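Local atomic coordinates of aminotransferase, class V family protein (PDB entry 5F8V), a protein that probably catalyses the pyridoxal-phosphate-dependent transfer of an amino group between phosphoserine and 2-oxoglutarate, a step of serine biosynthesis. Residues L72-G77 against S210-R215; F82-F87 against M231-Q236. All blocks are in the same frame, centred on the assembly; numbering follows the deposited sequence.

Interaction 1. Residues L72-G77 against S210-R215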
# COMPACT_ATOMS: atom_id res chain seq x y z
N LEU A 72 8.99 1.46 11.29
CA LEU A 72 7.62 1.34 10.79
C LEU A 72 7.59 0.60 9.45
O LEU A 72 8.46 0.78 8.62
CB LEU A 72 6.99 2.72 10.60
CG LEU A 72 7.00 3.71 11.76
CD1 LEU A 72 6.20 4.95 11.37
CD2 LEU A 72 6.42 3.11 13.03
N PHE A 73 6.56 -0.22 9.29
CA PHE A 73 6.12 -0.70 7.98
C PHE A 73 4.81 0.01 7.74
O PHE A 73 3.90 -0.09 8.57
CB PHE A 73 5.87 -2.21 8.01
CG PHE A 73 7.11 -3.03 8.20
CD1 PHE A 73 7.98 -3.25 7.14
CD2 PHE A 73 7.42 -3.59 9.44
CE1 PHE A 73 9.13 -4.01 7.31
CE2 PHE A 73 8.57 -4.34 9.61
CZ PHE A 73 9.43 -4.55 8.55
N VAL A 74 4.71 0.72 6.62
CA VAL A 74 3.50 1.47 6.27
C VAL A 74 3.00 1.19 4.86
O VAL A 74 3.77 0.78 3.99
CB VAL A 74 3.70 2.99 6.46
CG1 VAL A 74 3.79 3.31 7.94
CG2 VAL A 74 4.95 3.50 5.72
N ALA A 75 1.70 1.38 4.65
CA ALA A 75 1.12 1.33 3.32
C ALA A 75 1.59 2.55 2.55
O ALA A 75 1.83 3.59 3.15
CB ALA A 75 -0.40 1.32 3.40
N GLY A 76 1.74 2.42 1.24
CA GLY A 76 2.11 3.55 0.38
C GLY A 76 3.60 3.60 0.04
O GLY A 76 4.45 3.22 0.84
N GLY A 77 3.89 4.07 -1.17
CA GLY A 77 5.26 4.15 -1.67
C GLY A 77 6.00 5.36 -1.14
O GLY A 77 5.51 6.09 -0.26
N SER A 210 6.29 0.87 2.33
CA SER A 210 7.55 1.55 2.67
C SER A 210 7.97 1.23 4.10
O SER A 210 7.12 1.01 4.98
CB SER A 210 7.41 3.07 2.53
OG SER A 210 7.04 3.47 1.22
N VAL A 211 9.28 1.23 4.32
CA VAL A 211 9.85 1.24 5.66
C VAL A 211 10.15 2.69 6.02
O VAL A 211 10.71 3.43 5.22
CB VAL A 211 11.14 0.39 5.73
CG1 VAL A 211 12.02 0.77 6.91
CG2 VAL A 211 10.77 -1.08 5.78
N VAL A 212 9.76 3.09 7.24
CA VAL A 212 10.13 4.39 7.79
C VAL A 212 10.81 4.14 9.14
O VAL A 212 10.25 3.47 10.01
CB VAL A 212 8.92 5.33 7.94
CG1 VAL A 212 9.39 6.76 8.18
CG2 VAL A 212 8.02 5.29 6.71
N ILE A 213 12.03 4.65 9.28
CA ILE A 213 12.81 4.52 10.51
C ILE A 213 12.99 5.92 11.07
O ILE A 213 13.54 6.78 10.39
CB ILE A 213 14.18 3.87 10.22
CG1 ILE A 213 13.97 2.41 9.78
CG2 ILE A 213 15.09 3.94 11.45
CD1 ILE A 213 15.23 1.70 9.32
N ILE A 214 12.53 6.13 12.31
CA ILE A 214 12.42 7.49 12.89
C ILE A 214 13.08 7.58 14.26
O ILE A 214 12.82 6.75 15.13
CB ILE A 214 10.94 7.92 13.06
CG1 ILE A 214 10.16 7.72 11.75
CG2 ILE A 214 10.86 9.38 13.53
CD1 ILE A 214 8.66 7.85 11.88
N ARG A 215 13.93 8.59 14.45
CA ARG A 215 14.57 8.84 15.75
C ARG A 215 13.48 9.36 16.71
O ARG A 215 12.72 10.26 16.35
CB ARG A 215 15.70 9.87 15.61
CG ARG A 215 16.75 9.83 16.71
CD ARG A 215 17.25 11.22 17.07
NE ARG A 215 18.21 11.80 16.15
CZ ARG A 215 18.39 13.11 15.95
NH1 ARG A 215 17.69 14.03 16.61
NH2 ARG A 215 19.31 13.50 15.06
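Leu72 and Val74 pair with Val212 and Ser210 as antiparallel, hydrogen-bonded residues, with the non-hydrogen-bonded pair Phe73-Val211 between them. Four backbone bonds join the strands. Ser210 adds a fifth bond beyond the end of strand 69-75. Its CB lies 3.4 Å from Gly76 O and 4.1 Å from Val74 CG2. With OG anti to the carbonyl carbon and beside the backbone N (chi1 -59°), the side chain is placed to donate to Gly76 O at 2.6 Å, in the carbonyl plane and on a lone pair; OG also lies 3.2 Å from Gly77 C. This bond ties the turn to the first residues of strand 209-215, and Gly77 is at the N-cap position of helix 78-89. On the face of Ser210, Val74 CG2 touches Val212 CG2 at 3.7 Å, and Leu72 CD1 meets Ile214 CD1 at 3.8 Å. On the other face, the Phe73 and Val211 side chains lie side by side, with Phe73 CE1 3.7 Å from Val211 CG2. The pair forms one margin of the seven-stranded sheet of this class-V aminotransferase, with strand 69-75 outermost within the chain. Helix 46-63 packs on the Phe73 and Val211 face, helices 78-89 and 233-238 on the opposite one.

Interaction 2. Residues F82-F87 against M231-Q236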
# COMPACT_ATOMS: atom_id res chain seq x y z
N PHE A 82 7.09 11.50 0.96
CA PHE A 82 7.45 12.91 0.64
C PHE A 82 6.45 13.90 1.25
O PHE A 82 6.83 14.98 1.70
CB PHE A 82 7.51 13.20 -0.87
CG PHE A 82 8.48 12.37 -1.67
CD1 PHE A 82 9.49 11.59 -1.08
CD2 PHE A 82 8.42 12.41 -3.07
CE1 PHE A 82 10.36 10.86 -1.85
CE2 PHE A 82 9.31 11.69 -3.84
CZ PHE A 82 10.28 10.91 -3.23
N SER A 83 5.17 13.55 1.22
CA SER A 83 4.13 14.37 1.83
C SER A 83 4.17 14.29 3.35
O SER A 83 4.10 15.32 4.03
CB SER A 83 2.76 13.92 1.34
OG SER A 83 2.71 13.86 -0.07
N ALA A 84 4.30 13.08 3.88
CA ALA A 84 4.26 12.85 5.33
C ALA A 84 5.43 13.47 6.08
O ALA A 84 5.27 13.89 7.22
CB ALA A 84 4.14 11.36 5.64
N ILE A 85 6.60 13.55 5.44
CA ILE A 85 7.80 14.08 6.10
C ILE A 85 7.58 15.49 6.69
O ILE A 85 7.76 15.68 7.90
CB ILE A 85 9.06 14.02 5.17
CG1 ILE A 85 9.52 12.57 4.93
CG2 ILE A 85 10.20 14.87 5.72
CD1 ILE A 85 9.93 11.76 6.16
N PRO A 86 7.18 16.48 5.85
CA PRO A 86 6.95 17.81 6.43
C PRO A 86 5.79 17.89 7.43
O PRO A 86 5.92 18.59 8.43
CB PRO A 86 6.71 18.70 5.20
CG PRO A 86 6.36 17.77 4.09
CD PRO A 86 7.12 16.51 4.39
N PHE A 87 4.69 17.18 7.18
CA PHE A 87 3.59 17.09 8.16
C PHE A 87 4.13 16.70 9.54
O PHE A 87 3.75 17.32 10.54
CB PHE A 87 2.53 16.06 7.76
CG PHE A 87 1.47 16.60 6.85
CD1 PHE A 87 0.56 17.55 7.31
CD2 PHE A 87 1.36 16.15 5.53
CE1 PHE A 87 -0.42 18.05 6.48
CE2 PHE A 87 0.38 16.66 4.69
CZ PHE A 87 -0.51 17.60 5.17
N MET A 231 -1.08 8.84 8.38
CA MET A 231 0.21 9.41 8.01
C MET A 231 0.91 10.16 9.16
O MET A 231 1.99 10.73 8.95
CB MET A 231 0.04 10.34 6.81
CG MET A 231 -0.46 9.65 5.55
SD MET A 231 -0.88 10.80 4.23
CE MET A 231 0.69 11.59 3.95
N ASP A 232 0.29 10.20 10.34
CA ASP A 232 0.93 10.72 11.54
C ASP A 232 1.72 9.56 12.12
O ASP A 232 1.14 8.57 12.57
CB ASP A 232 -0.12 11.22 12.54
CG ASP A 232 0.49 11.91 13.77
OD1 ASP A 232 1.70 11.74 14.08
OD2 ASP A 232 -0.26 12.62 14.46
N TYR A 233 3.05 9.67 12.08
CA TYR A 233 3.91 8.55 12.45
C TYR A 233 3.81 8.19 13.94
O TYR A 233 4.04 7.03 14.30
CB TYR A 233 5.36 8.81 12.06
CG TYR A 233 5.65 8.86 10.56
CD1 TYR A 233 5.16 7.88 9.67
CD2 TYR A 233 6.47 9.86 10.03
CE1 TYR A 233 5.45 7.93 8.31
CE2 TYR A 233 6.76 9.92 8.67
CZ TYR A 233 6.26 8.96 7.81
OH TYR A 233 6.57 9.04 6.46
N ARG A 234 3.46 9.16 14.79
CA ARG A 234 3.15 8.90 16.21
C ARG A 234 2.02 7.89 16.35
O ARG A 234 2.11 6.96 17.15
CB ARG A 234 2.73 10.19 16.93
CG ARG A 234 3.84 11.20 17.08
CD ARG A 234 3.33 12.64 17.06
NE ARG A 234 4.40 13.53 16.63
CZ ARG A 234 4.81 13.68 15.37
NH1 ARG A 234 4.22 13.03 14.36
NH2 ARG A 234 5.81 14.52 15.11
N ILE A 235 0.96 8.08 15.57
CA ILE A 235 -0.19 7.16 15.56
C ILE A 235 0.26 5.74 15.14
O ILE A 235 -0.18 4.77 15.74
CB ILE A 235 -1.38 7.70 14.69
CG1 ILE A 235 -2.29 8.61 15.52
CG2 ILE A 235 -2.26 6.58 14.15
CD1 ILE A 235 -1.60 9.80 16.15
N GLN A 236 1.14 5.65 14.13
CA GLN A 236 1.70 4.35 13.71
C GLN A 236 2.48 3.67 14.84
O GLN A 236 2.25 2.50 15.14
CB GLN A 236 2.61 4.50 12.48
CG GLN A 236 1.90 4.88 11.18
CD GLN A 236 0.89 3.85 10.71
OE1 GLN A 236 0.97 2.66 11.05
NE2 GLN A 236 -0.08 4.30 9.93
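Ala84 meets both Met231 and Tyr233. Its CB lies 3.8 Å from Met231 CE and 3.5 Å from Tyr233 OH. The methionine chain is extended at chi2 and bends at chi3 (60°), which carries CE to Ala84 and within 4.1 Å of Ser83 CB. Ile85 CD1 comes to the edge of the Tyr233 ring, 4.4 Å from CE2. No hydrogen bond crosses between the two segments. The touching atoms are aliphatic and ring carbons and Tyr233 OH. Gln81 OE1, hydrogen-bonded to Tyr233 OH, fixes the hydroxyl. Met231 O lies 4.3 Å above the ring plane, over its centre. Asp232 is the N-cap of the following helix: OD1 accepts from Arg234 N at 3.2 Å and forms a salt bridge with Arg234 NH1 at 2.8 Å, the two donors coming from opposite faces of the carboxylate plane. Asn88 ND2 donates hydrogen bonds to Ala84 O and Met231 O, and its OD1 accepts from Tyr233 N and Arg234 NH1, so Asn88 bridges the segments. The contact joins helix 78-89 to the first turn of helix 233-238 and the residues just before it. Helix 103-115 and strand 148-154 pack on helix 78-89, while Met231 touches Met231 of the second subunit.

From the N terminus, strand 69-75 leads through a short turn into helix 78-89. The chain then builds most of the sheet before returning as strand 209-215, where interaction 1 closes a loop of 132 residues. Helix 233-238 follows, and interaction 2 closes a loop of 143 residues back to helix 78-89. The segments alternate along the chain, so the loops cross and neither nests in the other. One strand-helix unit is thereby matched with another, strand to strand and helix to helix. The two contacts also touch: Ile214 CD1 lies 3.4 Å from Tyr233 CG, and Leu72 CD1 is 3.5 Å from Tyr233 CD1. Both also reach the second subunit.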